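Local coordinates for intracellular protein transport protein USO1 (Saccharomyces cerevisiae S288c, PDB 6LSU) that is required for protein transport from the endoplasmic reticulum to the Golgi complex and is represented here by its globular armadillo-repeat head, at residues H419-R424 and D684-P689; K116-L121 and N300-V305; N364-N369 and S428-A433; K625-M630 and K668-D673. All blocks are in the same frame, centred on the assembly; numbering follows the deposited sequence.

Contact 1. Residues H419-R424 and D684-P689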
loop_
_atom_site.group_PDB
_atom_site.type_symbol
_atom_site.label_atom_id
_atom_site.label_comp_id
_atom_site.label_asym_id
_atom_site.label_seq_id
_atom_site.Cartn_x
_atom_site.Cartn_y
_atom_site.Cartn_z
ATOM N N HIS A 419 -11.862 14.108 6.472
ATOM C CA HIS A 419 -10.923 13.000 6.105
ATOM C C HIS A 419 -11.533 11.999 5.119
ATOM O O HIS A 419 -12.751 11.822 5.093
ATOM C CB HIS A 419 -10.427 12.235 7.342
ATOM C CG HIS A 419 -9.521 13.058 8.191
ATOM N ND1 HIS A 419 -8.533 13.845 7.657
ATOM C CD2 HIS A 419 -9.449 13.225 9.522
ATOM C CE1 HIS A 419 -7.894 14.476 8.615
ATOM N NE2 HIS A 419 -8.430 14.111 9.770
ATOM N N THR A 420 -10.706 11.380 4.302
ATOM C CA THR A 420 -11.167 10.425 3.279
ATOM C C THR A 420 -11.525 9.086 3.955
ATOM O O THR A 420 -11.109 8.741 5.083
ATOM C CB THR A 420 -10.139 10.228 2.169
ATOM O OG1 THR A 420 -9.027 9.595 2.809
ATOM C CG2 THR A 420 -9.758 11.529 1.496
ATOM N N PHE A 421 -12.310 8.315 3.266
ATOM C CA PHE A 421 -12.705 6.986 3.753
ATOM C C PHE A 421 -11.438 6.188 4.006
ATOM O O PHE A 421 -11.387 5.584 5.068
ATOM C CB PHE A 421 -13.661 6.316 2.766
ATOM C CG PHE A 421 -14.155 4.958 3.185
ATOM C CD1 PHE A 421 -14.999 4.820 4.285
ATOM C CD2 PHE A 421 -13.710 3.819 2.546
ATOM C CE1 PHE A 421 -15.446 3.568 4.694
ATOM C CE2 PHE A 421 -14.136 2.565 2.948
ATOM C CZ PHE A 421 -15.045 2.442 3.984
ATOM N N ASP A 422 -10.470 6.237 3.099
ATOM C CA ASP A 422 -9.162 5.524 3.170
ATOM C C ASP A 422 -8.457 5.800 4.512
ATOM O O ASP A 422 -8.067 4.822 5.152
ATOM C CB ASP A 422 -8.309 5.839 1.941
ATOM C CG ASP A 422 -8.713 5.022 0.717
ATOM O OD1 ASP A 422 -9.687 4.206 0.808
ATOM O OD2 ASP A 422 -8.038 5.179 -0.312
ATOM N N THR A 423 -8.353 7.072 4.932
ATOM C CA THR A 423 -7.792 7.452 6.255
ATOM C C THR A 423 -8.574 6.711 7.333
ATOM O O THR A 423 -7.985 5.987 8.140
ATOM C CB THR A 423 -7.785 8.969 6.458
ATOM O OG1 THR A 423 -6.790 9.599 5.659
ATOM C CG2 THR A 423 -7.514 9.410 7.879
ATOM N N ARG A 424 -9.891 6.835 7.341
ATOM C CA ARG A 424 -10.774 6.144 8.324
ATOM C C ARG A 424 -10.519 4.642 8.329
ATOM O O ARG A 424 -10.536 4.015 9.400
ATOM C CB ARG A 424 -12.236 6.469 8.022
ATOM C CG ARG A 424 -12.554 7.940 8.271
ATOM C CD ARG A 424 -13.963 8.302 7.922
ATOM N NE ARG A 424 -14.818 7.771 8.962
ATOM C CZ ARG A 424 -16.133 7.571 8.867
ATOM N NH1 ARG A 424 -16.781 7.874 7.755
ATOM N NH2 ARG A 424 -16.795 7.111 9.908
ATOM N N ASP A 684 -8.183 -7.549 3.110
ATOM C CA ASP A 684 -7.652 -6.157 3.217
ATOM C C ASP A 684 -7.783 -5.379 1.893
ATOM O O ASP A 684 -6.981 -4.454 1.680
ATOM C CB ASP A 684 -6.205 -6.173 3.736
ATOM C CG ASP A 684 -6.082 -6.349 5.247
ATOM O OD1 ASP A 684 -6.838 -5.668 5.988
ATOM O OD2 ASP A 684 -5.226 -7.159 5.677
ATOM N N SER A 685 -8.803 -5.647 1.073
ATOM C CA SER A 685 -9.102 -4.848 -0.147
ATOM C C SER A 685 -10.419 -4.075 0.035
ATOM O O SER A 685 -11.259 -4.075 -0.900
ATOM C CB SER A 685 -9.114 -5.714 -1.381
ATOM O OG SER A 685 -8.162 -6.768 -1.279
ATOM N N ILE A 686 -10.578 -3.441 1.205
ATOM C CA ILE A 686 -11.696 -2.506 1.558
ATOM C C ILE A 686 -11.160 -1.061 1.457
ATOM O O ILE A 686 -11.943 -0.094 1.591
ATOM C CB ILE A 686 -12.287 -2.863 2.946
ATOM C CG1 ILE A 686 -13.186 -1.752 3.497
ATOM C CG2 ILE A 686 -11.183 -3.256 3.929
ATOM C CD1 ILE A 686 -13.452 -1.832 4.982
ATOM N N LEU A 687 -9.857 -0.904 1.202
ATOM C CA LEU A 687 -9.250 0.404 0.854
ATOM C C LEU A 687 -9.606 0.727 -0.591
ATOM O O LEU A 687 -9.712 -0.240 -1.394
ATOM C CB LEU A 687 -7.734 0.303 1.015
ATOM C CG LEU A 687 -7.222 0.374 2.447
ATOM C CD1 LEU A 687 -6.036 -0.556 2.622
ATOM C CD2 LEU A 687 -6.878 1.807 2.839
ATOM N N THR A 688 -9.780 2.016 -0.900
ATOM C CA THR A 688 -10.049 2.537 -2.272
ATOM C C THR A 688 -11.095 1.633 -2.919
ATOM O O THR A 688 -10.825 0.949 -3.904
ATOM C CB THR A 688 -8.736 2.678 -3.062
ATOM O OG1 THR A 688 -7.755 3.264 -2.203
ATOM C CG2 THR A 688 -8.856 3.544 -4.297
ATOM N N PRO A 689 -12.309 1.581 -2.336
ATOM C CA PRO A 689 -13.413 0.765 -2.860
ATOM C C PRO A 689 -14.267 1.516 -3.894
ATOM O O PRO A 689 -14.113 2.747 -3.976
ATOM C CB PRO A 689 -14.241 0.584 -1.587
ATOM C CG PRO A 689 -14.148 1.961 -0.953
ATOM C CD PRO A 689 -12.699 2.350 -1.142
#

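Contact 2. Residues K116-L121 and N300-V305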
loop_
_atom_site.group_PDB
_atom_site.type_symbol
_atom_site.label_atom_id
_atom_site.label_comp_id
_atom_site.label_asym_id
_atom_site.label_seq_id
_atom_site.Cartn_x
_atom_site.Cartn_y
_atom_site.Cartn_z
ATOM N N LYS A 116 8.320 2.863 -8.881
ATOM C CA LYS A 116 6.954 3.455 -8.793
ATOM C C LYS A 116 7.151 4.961 -8.882
ATOM O O LYS A 116 7.846 5.533 -8.016
ATOM C CB LYS A 116 6.211 3.058 -7.504
ATOM C CG LYS A 116 6.034 1.556 -7.267
ATOM C CD LYS A 116 7.312 0.838 -6.848
ATOM C CE LYS A 116 7.312 -0.660 -7.097
ATOM N NZ LYS A 116 8.665 -1.239 -6.894
ATOM N N TYR A 117 6.639 5.562 -9.950
ATOM C CA TYR A 117 6.948 6.969 -10.293
ATOM C C TYR A 117 5.645 7.767 -10.257
ATOM O O TYR A 117 4.572 7.159 -10.160
ATOM C CB TYR A 117 7.813 6.967 -11.559
ATOM C CG TYR A 117 9.278 6.857 -11.217
ATOM C CD1 TYR A 117 9.842 5.628 -10.904
ATOM C CD2 TYR A 117 10.068 8.001 -11.106
ATOM C CE1 TYR A 117 11.171 5.532 -10.525
ATOM C CE2 TYR A 117 11.404 7.918 -10.739
ATOM C CZ TYR A 117 11.950 6.671 -10.450
ATOM O OH TYR A 117 13.245 6.465 -10.095
ATOM N N PRO A 118 5.698 9.131 -10.229
ATOM C CA PRO A 118 4.488 9.953 -10.191
ATOM C C PRO A 118 3.650 9.700 -11.448
ATOM O O PRO A 118 3.936 10.377 -12.457
ATOM C CB PRO A 118 4.960 11.418 -10.222
ATOM C CG PRO A 118 6.443 11.361 -9.943
ATOM C CD PRO A 118 6.909 9.966 -10.344
ATOM N N SER A 119 2.696 8.751 -11.346
ATOM C CA SER A 119 1.866 8.205 -12.460
ATOM C C SER A 119 1.265 9.375 -13.235
ATOM O O SER A 119 1.421 9.453 -14.456
ATOM C CB SER A 119 0.781 7.229 -11.986
ATOM O OG SER A 119 1.220 6.423 -10.898
ATOM N N PRO A 120 0.621 10.349 -12.543
ATOM C CA PRO A 120 0.091 11.535 -13.219
ATOM C C PRO A 120 1.189 12.190 -14.078
ATOM O O PRO A 120 0.969 12.388 -15.259
ATOM C CB PRO A 120 -0.387 12.446 -12.069
ATOM C CG PRO A 120 -0.605 11.507 -10.891
ATOM C CD PRO A 120 0.414 10.401 -11.080
ATOM N N LEU A 121 2.364 12.424 -13.478
ATOM C CA LEU A 121 3.472 13.249 -14.039
ATOM C C LEU A 121 4.196 12.539 -15.189
ATOM O O LEU A 121 4.970 13.224 -15.880
ATOM C CB LEU A 121 4.483 13.579 -12.935
ATOM C CG LEU A 121 3.955 14.367 -11.735
ATOM C CD1 LEU A 121 4.982 15.399 -11.298
ATOM C CD2 LEU A 121 2.619 15.042 -12.029
ATOM N N ASN A 300 3.259 18.711 -3.620
ATOM C CA ASN A 300 2.985 18.439 -5.042
ATOM C C ASN A 300 3.163 16.945 -5.249
ATOM O O ASN A 300 3.572 16.284 -4.297
ATOM C CB ASN A 300 3.911 19.247 -5.935
ATOM C CG ASN A 300 5.371 18.839 -5.857
ATOM O OD1 ASN A 300 5.733 17.680 -5.565
ATOM N ND2 ASN A 300 6.224 19.780 -6.211
ATOM N N ASP A 301 2.847 16.466 -6.438
ATOM C CA ASP A 301 2.741 15.031 -6.769
ATOM C C ASP A 301 4.109 14.377 -6.576
ATOM O O ASP A 301 4.194 13.284 -6.087
ATOM C CB ASP A 301 2.214 14.881 -8.195
ATOM C CG ASP A 301 0.713 15.059 -8.301
ATOM O OD1 ASP A 301 0.010 14.541 -7.418
ATOM O OD2 ASP A 301 0.262 15.726 -9.221
ATOM N N GLN A 302 5.188 15.070 -6.895
ATOM C CA GLN A 302 6.532 14.474 -6.768
ATOM C C GLN A 302 6.864 14.263 -5.279
ATOM O O GLN A 302 7.399 13.135 -4.898
ATOM C CB GLN A 302 7.556 15.328 -7.489
ATOM C CG GLN A 302 8.925 14.682 -7.542
ATOM C CD GLN A 302 8.844 13.302 -8.151
ATOM O OE1 GLN A 302 8.552 13.165 -9.324
ATOM N NE2 GLN A 302 9.159 12.254 -7.401
ATOM N N ARG A 303 6.594 15.282 -4.444
ATOM C CA ARG A 303 6.977 15.163 -3.002
ATOM C C ARG A 303 6.089 14.131 -2.312
ATOM O O ARG A 303 6.608 13.383 -1.473
ATOM C CB ARG A 303 6.873 16.518 -2.337
ATOM C CG ARG A 303 7.755 17.529 -3.050
ATOM C CD ARG A 303 7.463 18.907 -2.619
ATOM N NE ARG A 303 8.460 19.738 -3.224
ATOM C CZ ARG A 303 8.804 20.916 -2.791
ATOM N NH1 ARG A 303 8.186 21.433 -1.753
ATOM N NH2 ARG A 303 9.770 21.545 -3.410
ATOM N N ILE A 304 4.833 14.022 -2.744
ATOM C CA ILE A 304 3.880 12.973 -2.264
ATOM C C ILE A 304 4.452 11.584 -2.545
ATOM O O ILE A 304 4.477 10.732 -1.610
ATOM C CB ILE A 304 2.483 13.130 -2.894
ATOM C CG1 ILE A 304 1.796 14.358 -2.260
ATOM C CG2 ILE A 304 1.641 11.846 -2.741
ATOM C CD1 ILE A 304 0.506 14.807 -2.958
ATOM N N VAL A 305 4.883 11.364 -3.797
ATOM C CA VAL A 305 5.478 10.072 -4.236
ATOM C C VAL A 305 6.782 9.837 -3.474
ATOM O O VAL A 305 6.999 8.712 -3.100
ATOM C CB VAL A 305 5.722 10.049 -5.751
ATOM C CG1 VAL A 305 6.367 8.716 -6.210
ATOM C CG2 VAL A 305 4.450 10.301 -6.538
#

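Contact 3. Residues N364-N369 and S428-A433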
loop_
_atom_site.group_PDB
_atom_site.type_symbol
_atom_site.label_atom_id
_atom_site.label_comp_id
_atom_site.label_asym_id
_atom_site.label_seq_id
_atom_site.Cartn_x
_atom_site.Cartn_y
_atom_site.Cartn_z
ATOM N N ASN A 364 2.126 -1.627 10.412
ATOM C CA ASN A 364 3.172 -2.657 10.195
ATOM C C ASN A 364 4.248 -2.606 11.302
ATOM O O ASN A 364 4.629 -3.632 11.831
ATOM C CB ASN A 364 3.813 -2.458 8.845
ATOM C CG ASN A 364 2.947 -2.987 7.733
ATOM O OD1 ASN A 364 2.334 -4.058 7.856
ATOM N ND2 ASN A 364 3.001 -2.257 6.625
ATOM N N MET A 365 4.599 -1.414 11.740
ATOM C CA MET A 365 5.573 -1.201 12.832
ATOM C C MET A 365 5.140 -1.814 14.186
ATOM O O MET A 365 6.059 -2.201 14.964
ATOM C CB MET A 365 5.813 0.299 13.009
ATOM C CG MET A 365 6.421 0.920 11.731
ATOM S SD MET A 365 7.236 2.418 12.202
ATOM C CE MET A 365 6.342 3.629 11.269
ATOM N N VAL A 366 3.840 -1.912 14.503
ATOM C CA VAL A 366 3.392 -2.262 15.895
ATOM C C VAL A 366 2.623 -3.573 15.922
ATOM O O VAL A 366 2.468 -4.154 16.985
ATOM C CB VAL A 366 2.562 -1.156 16.534
ATOM C CG1 VAL A 366 3.256 0.172 16.470
ATOM C CG2 VAL A 366 1.202 -1.052 15.910
ATOM N N ARG A 367 2.196 -4.055 14.775
ATOM C CA ARG A 367 1.341 -5.249 14.724
ATOM C C ARG A 367 1.965 -6.384 15.528
ATOM O O ARG A 367 3.004 -6.865 15.144
ATOM C CB ARG A 367 1.166 -5.676 13.268
ATOM C CG ARG A 367 0.192 -6.851 13.119
ATOM C CD ARG A 367 -0.683 -6.856 11.879
ATOM N NE ARG A 367 0.001 -6.146 10.807
ATOM C CZ ARG A 367 -0.434 -5.053 10.210
ATOM N NH1 ARG A 367 -1.596 -4.554 10.528
ATOM N NH2 ARG A 367 0.299 -4.447 9.301
ATOM N N SER A 368 1.329 -6.828 16.590
ATOM C CA SER A 368 1.663 -8.118 17.276
ATOM C C SER A 368 2.981 -8.077 18.069
ATOM O O SER A 368 3.642 -9.091 18.137
ATOM C CB SER A 368 1.726 -9.212 16.261
ATOM O OG SER A 368 0.562 -9.970 16.389
ATOM N N ASN A 369 3.354 -6.922 18.603
ATOM C CA ASN A 369 4.646 -6.676 19.278
ATOM C C ASN A 369 4.255 -5.964 20.562
ATOM O O ASN A 369 4.018 -4.735 20.439
ATOM C CB ASN A 369 5.520 -5.821 18.371
ATOM C CG ASN A 369 6.913 -5.563 18.897
ATOM O OD1 ASN A 369 7.113 -5.195 20.066
ATOM N ND2 ASN A 369 7.880 -5.704 18.007
ATOM N N SER A 428 -8.668 2.293 11.402
ATOM C CA SER A 428 -9.245 1.017 11.871
ATOM C C SER A 428 -8.149 -0.064 11.850
ATOM O O SER A 428 -8.025 -0.774 12.779
ATOM C CB SER A 428 -10.433 0.631 11.018
ATOM O OG SER A 428 -10.771 -0.735 11.150
ATOM N N ARG A 429 -7.376 -0.144 10.793
ATOM C CA ARG A 429 -6.298 -1.145 10.643
ATOM C C ARG A 429 -5.166 -0.894 11.664
ATOM O O ARG A 429 -4.638 -1.895 12.180
ATOM C CB ARG A 429 -5.783 -1.109 9.208
ATOM C CG ARG A 429 -6.854 -1.495 8.200
ATOM C CD ARG A 429 -6.873 -2.962 7.842
ATOM N NE ARG A 429 -5.606 -3.166 7.170
ATOM C CZ ARG A 429 -5.407 -3.119 5.854
ATOM N NH1 ARG A 429 -6.426 -2.954 5.020
ATOM N NH2 ARG A 429 -4.177 -3.278 5.383
ATOM N N LEU A 430 -4.858 0.364 11.995
ATOM C CA LEU A 430 -3.783 0.697 12.956
ATOM C C LEU A 430 -4.233 0.281 14.348
ATOM O O LEU A 430 -3.452 -0.419 15.024
ATOM C CB LEU A 430 -3.442 2.195 12.893
ATOM C CG LEU A 430 -2.433 2.682 13.918
ATOM C CD1 LEU A 430 -1.208 1.793 14.001
ATOM C CD2 LEU A 430 -2.028 4.100 13.617
ATOM N N LEU A 431 -5.479 0.627 14.709
ATOM C CA LEU A 431 -6.103 0.194 15.977
ATOM C C LEU A 431 -6.042 -1.321 16.064
ATOM O O LEU A 431 -5.845 -1.863 17.215
ATOM C CB LEU A 431 -7.564 0.678 16.025
ATOM C CG LEU A 431 -7.745 2.094 16.564
ATOM C CD1 LEU A 431 -9.130 2.606 16.236
ATOM C CD2 LEU A 431 -7.513 2.148 18.063
ATOM N N LYS A 432 -6.325 -2.030 14.981
ATOM C CA LYS A 432 -6.341 -3.517 15.085
ATOM C C LYS A 432 -4.891 -4.005 15.260
ATOM O O LYS A 432 -4.703 -5.026 15.882
ATOM C CB LYS A 432 -7.040 -4.107 13.872
ATOM C CG LYS A 432 -8.524 -3.804 13.794
ATOM C CD LYS A 432 -9.141 -4.598 12.680
ATOM C CE LYS A 432 -10.456 -4.069 12.195
ATOM N NZ LYS A 432 -10.901 -4.913 11.074
ATOM N N ALA A 433 -3.909 -3.292 14.696
ATOM C CA ALA A 433 -2.483 -3.645 14.773
ATOM C C ALA A 433 -2.057 -3.436 16.242
ATOM O O ALA A 433 -1.383 -4.309 16.911
ATOM C CB ALA A 433 -1.690 -2.787 13.829
#

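Contact 4. Residues K625-M630 and K668-D673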
loop_
_atom_site.group_PDB
_atom_site.type_symbol
_atom_site.label_atom_id
_atom_site.label_comp_id
_atom_site.label_asym_id
_atom_site.label_seq_id
_atom_site.Cartn_x
_atom_site.Cartn_y
_atom_site.Cartn_z
ATOM N N LYS A 625 -34.240 -8.631 5.124
ATOM C CA LYS A 625 -35.228 -9.689 5.400
ATOM C C LYS A 625 -34.452 -10.958 5.760
ATOM O O LYS A 625 -34.802 -11.568 6.798
ATOM C CB LYS A 625 -36.227 -9.745 4.242
ATOM C CG LYS A 625 -36.810 -11.098 3.872
ATOM C CD LYS A 625 -37.764 -10.958 2.710
ATOM C CE LYS A 625 -37.779 -12.158 1.785
ATOM N NZ LYS A 625 -38.512 -11.844 0.529
ATOM N N CYS A 626 -33.417 -11.331 5.004
ATOM C CA CYS A 626 -32.660 -12.590 5.290
ATOM C C CYS A 626 -31.840 -12.429 6.597
ATOM O O CYS A 626 -31.692 -13.418 7.365
ATOM C CB CYS A 626 -31.777 -12.995 4.114
ATOM S SG CYS A 626 -32.663 -13.285 2.538
ATOM N N LEU A 627 -31.329 -11.221 6.889
ATOM C CA LEU A 627 -30.467 -11.005 8.079
ATOM C C LEU A 627 -31.309 -11.086 9.344
ATOM O O LEU A 627 -30.847 -11.801 10.330
ATOM C CB LEU A 627 -29.724 -9.669 7.975
ATOM C CG LEU A 627 -28.483 -9.707 7.084
ATOM C CD1 LEU A 627 -27.787 -8.344 7.071
ATOM C CD2 LEU A 627 -27.544 -10.810 7.549
ATOM N N VAL A 628 -32.473 -10.411 9.337
ATOM C CA VAL A 628 -33.517 -10.576 10.388
ATOM C C VAL A 628 -33.823 -12.068 10.532
ATOM O O VAL A 628 -33.861 -12.533 11.633
ATOM C CB VAL A 628 -34.811 -9.787 10.125
ATOM C CG1 VAL A 628 -35.859 -10.170 11.161
ATOM C CG2 VAL A 628 -34.581 -8.288 10.177
ATOM N N THR A 629 -34.082 -12.774 9.447
ATOM C CA THR A 629 -34.462 -14.215 9.495
ATOM C C THR A 629 -33.301 -14.960 10.140
ATOM O O THR A 629 -33.537 -15.783 11.027
ATOM C CB THR A 629 -34.759 -14.776 8.103
ATOM O OG1 THR A 629 -35.723 -13.917 7.493
ATOM C CG2 THR A 629 -35.178 -16.233 8.124
ATOM N N MET A 630 -32.077 -14.668 9.694
ATOM C CA MET A 630 -30.839 -15.344 10.176
ATOM C C MET A 630 -30.672 -15.125 11.698
ATOM O O MET A 630 -30.325 -16.084 12.469
ATOM C CB MET A 630 -29.628 -14.775 9.457
ATOM C CG MET A 630 -28.478 -15.743 9.472
ATOM S SD MET A 630 -26.978 -15.000 8.826
ATOM C CE MET A 630 -27.509 -14.653 7.147
ATOM N N LYS A 668 -30.230 -19.522 2.046
ATOM C CA LYS A 668 -29.692 -19.847 0.701
ATOM C C LYS A 668 -29.812 -18.603 -0.181
ATOM O O LYS A 668 -28.931 -18.393 -0.993
ATOM C CB LYS A 668 -30.437 -21.036 0.085
ATOM C CG LYS A 668 -29.749 -21.690 -1.107
ATOM C CD LYS A 668 -29.969 -23.190 -1.186
ATOM C CE LYS A 668 -29.048 -23.868 -2.182
ATOM N NZ LYS A 668 -28.838 -25.294 -1.839
ATOM N N GLN A 669 -30.851 -17.785 -0.008
ATOM C CA GLN A 669 -31.079 -16.642 -0.924
ATOM C C GLN A 669 -30.095 -15.536 -0.562
ATOM O O GLN A 669 -29.767 -14.712 -1.468
ATOM C CB GLN A 669 -32.507 -16.094 -0.890
ATOM C CG GLN A 669 -32.664 -14.899 -1.828
ATOM C CD GLN A 669 -34.079 -14.456 -2.107
ATOM O OE1 GLN A 669 -34.829 -14.095 -1.195
ATOM N NE2 GLN A 669 -34.432 -14.430 -3.391
ATOM N N PHE A 670 -29.662 -15.497 0.704
ATOM C CA PHE A 670 -28.736 -14.467 1.249
ATOM C C PHE A 670 -27.342 -14.633 0.627
ATOM O O PHE A 670 -26.738 -13.615 0.231
ATOM C CB PHE A 670 -28.659 -14.564 2.776
ATOM C CG PHE A 670 -27.661 -13.630 3.411
ATOM C CD1 PHE A 670 -27.899 -12.264 3.463
ATOM C CD2 PHE A 670 -26.452 -14.113 3.885
ATOM C CE1 PHE A 670 -26.977 -11.406 4.040
ATOM C CE2 PHE A 670 -25.525 -13.249 4.445
ATOM C CZ PHE A 670 -25.798 -11.902 4.545
ATOM N N LYS A 671 -26.855 -15.877 0.586
ATOM C CA LYS A 671 -25.570 -16.255 -0.054
ATOM C C LYS A 671 -25.619 -15.860 -1.536
ATOM O O LYS A 671 -24.681 -15.180 -1.972
ATOM C CB LYS A 671 -25.267 -17.750 0.156
ATOM C CG LYS A 671 -23.798 -18.152 0.033
ATOM C CD LYS A 671 -22.927 -17.111 -0.697
ATOM C CE LYS A 671 -21.497 -17.528 -0.992
ATOM N NZ LYS A 671 -20.615 -17.417 0.196
ATOM N N LYS A 672 -26.678 -16.204 -2.281
ATOM C CA LYS A 672 -26.650 -16.168 -3.775
ATOM C C LYS A 672 -27.265 -14.894 -4.375
ATOM O O LYS A 672 -26.865 -14.567 -5.477
ATOM C CB LYS A 672 -27.355 -17.376 -4.398
ATOM C CG LYS A 672 -27.150 -18.721 -3.708
ATOM C CD LYS A 672 -25.728 -19.271 -3.696
ATOM C CE LYS A 672 -25.057 -19.376 -5.056
ATOM N NZ LYS A 672 -23.993 -18.358 -5.239
ATOM N N ASP A 673 -28.201 -14.201 -3.733
ATOM C CA ASP A 673 -29.040 -13.194 -4.450
ATOM C C ASP A 673 -29.164 -11.872 -3.666
ATOM O O ASP A 673 -30.056 -11.072 -4.006
ATOM C CB ASP A 673 -30.416 -13.790 -4.793
ATOM C CG ASP A 673 -31.178 -13.064 -5.891
ATOM O OD1 ASP A 673 -30.571 -12.203 -6.577
ATOM O OD2 ASP A 673 -32.380 -13.365 -6.056
#

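Contact 1. Residues H419-R424 and D684-P689
The F421 ring and the D422 carboxylate, on the first turn of a helix of armadillo repeat 7, carry this contact with a loop from far along the chain. At the edge of the F421 ring, near its plane, lies the backbone O of I686, 3.7 Å from CE2. P689 approaches the ring obliquely, its CG 3.9 Å from CE2. F421 has CG anti to the backbone N (chi1 -179°), which sends the ring out to the loop. Beyond the two segments the ring also meets F515, and P697 touches both F421 and P689.

The carboxylate works as a two-pronged acceptor. Each oxygen of D422 is met on its syn side, by a T688 donor somewhat out of the carboxylate plane. Both donors belong to T688, so the group is held against rotation. D422 lies two residues after T420, the N-cap residue, whose OG1 accepts a weak bond from T423 N. A negative charge at this end of a helix is probably favourable.

Next to the carboxylate, L687 brings CD2 to 4.0 Å from D422 O. The L687 side chain also touches V425 and R429 of the same helix and L360 of helix 354-366. The contact lies at the surface and ties the loop 684-689 to the helix start through T688: N to D422 OD1 is 2.8 Å at 164°, and OG1 donates to D422 OD2 over 2.7 Å.

Contact 2. Residues K116-L121 and N300-V305
P118 and V305 form the apolar centre of this contact. The V305 methyl CG2 lies 3.7 Å from P118 CA and 3.9 Å from P118 CB, so it packs against the flank of the proline ring. The other methyl, CG1, turns to the backbone and stops 3.9 Å from K116 O. V305 has CG1 anti to its backbone N (chi1 179°) and CG2 beside it, which turns one methyl to the K116 carbonyl and the other to P118.

At the exposed end L121 lies across D301. Its CD2 is 3.9 Å from D301 CB and 3.7 Å from D301 OD2, with no hydrogen bond between the residues. L121 is poorly ordered, so this edge is less certain than the proline core.

The partner residues lie on the opening turns of helix 301-317 in armadillo repeat 5. The loop 116-121, between helices 103-112 and 132-143, crosses the start of that helix. N300 is the N-cap residue. Its OD1 accepts from R303 N at 2.8 Å and 166°, the N-H meeting the carbonyl almost end-on.

Further out, the amide of Q302 is positioned from its NE2 end, which donates to N306 OD1 and to N254 OD1. Helix 251-264 backs the loop as well: N254 touches P118, V305 and Y117, and L251 packs on Y117.

Contact 3. Residues N364-N369 and S428-A433
Apolar packing joins V366, at the end of one helix, to L430 and A433 on another. The V366 branch that does the touching is CG2. It lies 4.0 Å from A433 CB and 4.2 Å from L430 CD1. With CG1 anti to the carbonyl carbon (chi1 -52°), CG2 falls between the backbone N and the carbonyl carbon and faces the second helix.

The second kind of contact is made by the R367 guanidinium. NH1 lies 3.7 Å from A433 CB, at an oblique approach. R429 O is at the guanidinium edge, near its plane, but 4.4 Å from NH1. NH2 makes a weak bond to N364 OD1, also at the guanidinium edge and in its plane. R429 NE is 5.4 Å from R367 NH1, a like-charge pair not in contact; R429 forms a salt bridge with D684.

Backbone packing makes the third group. V366 to N369 form a type II beta turn, in which R367 is the first residue to leave helical geometry. The turn brings R367 CA within 3.6 Å of A433 O. That carbonyl accepts a hydrogen bond from Q373 NE2.

In the armadillo stack the contact lies where repeat 6 passes into repeat 7. Helix 354-366 ends against the middle and later part of helix 421-435. L430 reaches L359, A362 and A363 of the former and L408 of helix 404-414, while F376 of helix 370-376 touches V366 and L430.

Contact 4. Residues K625-M630 and K668-D673
Two helices near the C-terminal end of the head domain pack in a broadly antiparallel but clearly inclined way: helix 622-637, largely in armadillo repeat 10, and helix 660-673, which follows it after one intervening helix. The short segments 625-630 and 668-673 run at 142° to each other, with their axes 9.7 Å apart at closest approach. F670 is the central residue. It points toward helix 622-637 and meets C626, L627 and M630, spread over about one turn.

C626 meets the base of the side chain, CB to CB at 3.7 Å. L627 reaches the far end of the ring obliquely, its CD2 3.6 Å from F670 CE1. The M630 methyl lies over one face in a CH-pi contact; SD, farther off and oblique, makes this a Met-aromatic pair as well. F670 has CG anti to the backbone N (chi1 175°), which carries the ring out toward L627 and M630.

The contact is buried and apolar at its heart. F676 stacks on the F670 ring, and F709 of helix 703-711 meets it edge-to-face. I587 of helix 577-590 packs on both L627 and M630. Within helix 622-637, T629 OG1 donates to K625 O at 2.6 Å and also takes a weak bond from R666 NH1.

The M630 chain is extended until it bends at chi3 (-63°). This puts its terminal methyl over the ring, offset toward the rim, with M630 CE 3.5 Å from F670 CD2.

Overall arrangement
The four contacts are spread along the solenoid of the head. Contacts 1 and 3 belong together. Their centres are 16 Å apart, and both use helix 421-435, one at its start and the other further along. They touch directly: D684 OD1 and R429 NH1 form a salt bridge of 2.9 Å. Their segments alternate along the chain. Contact 2 lies earlier in the chain, with its nearest atoms about 12 Å from contact 1. Contact 4 is the farthest from contact 2, with centres 45 Å apart. Its segments fall within the chain between 419-424 and 684-689, yet it stays about 16 Å from contact 1 at the nearest atoms.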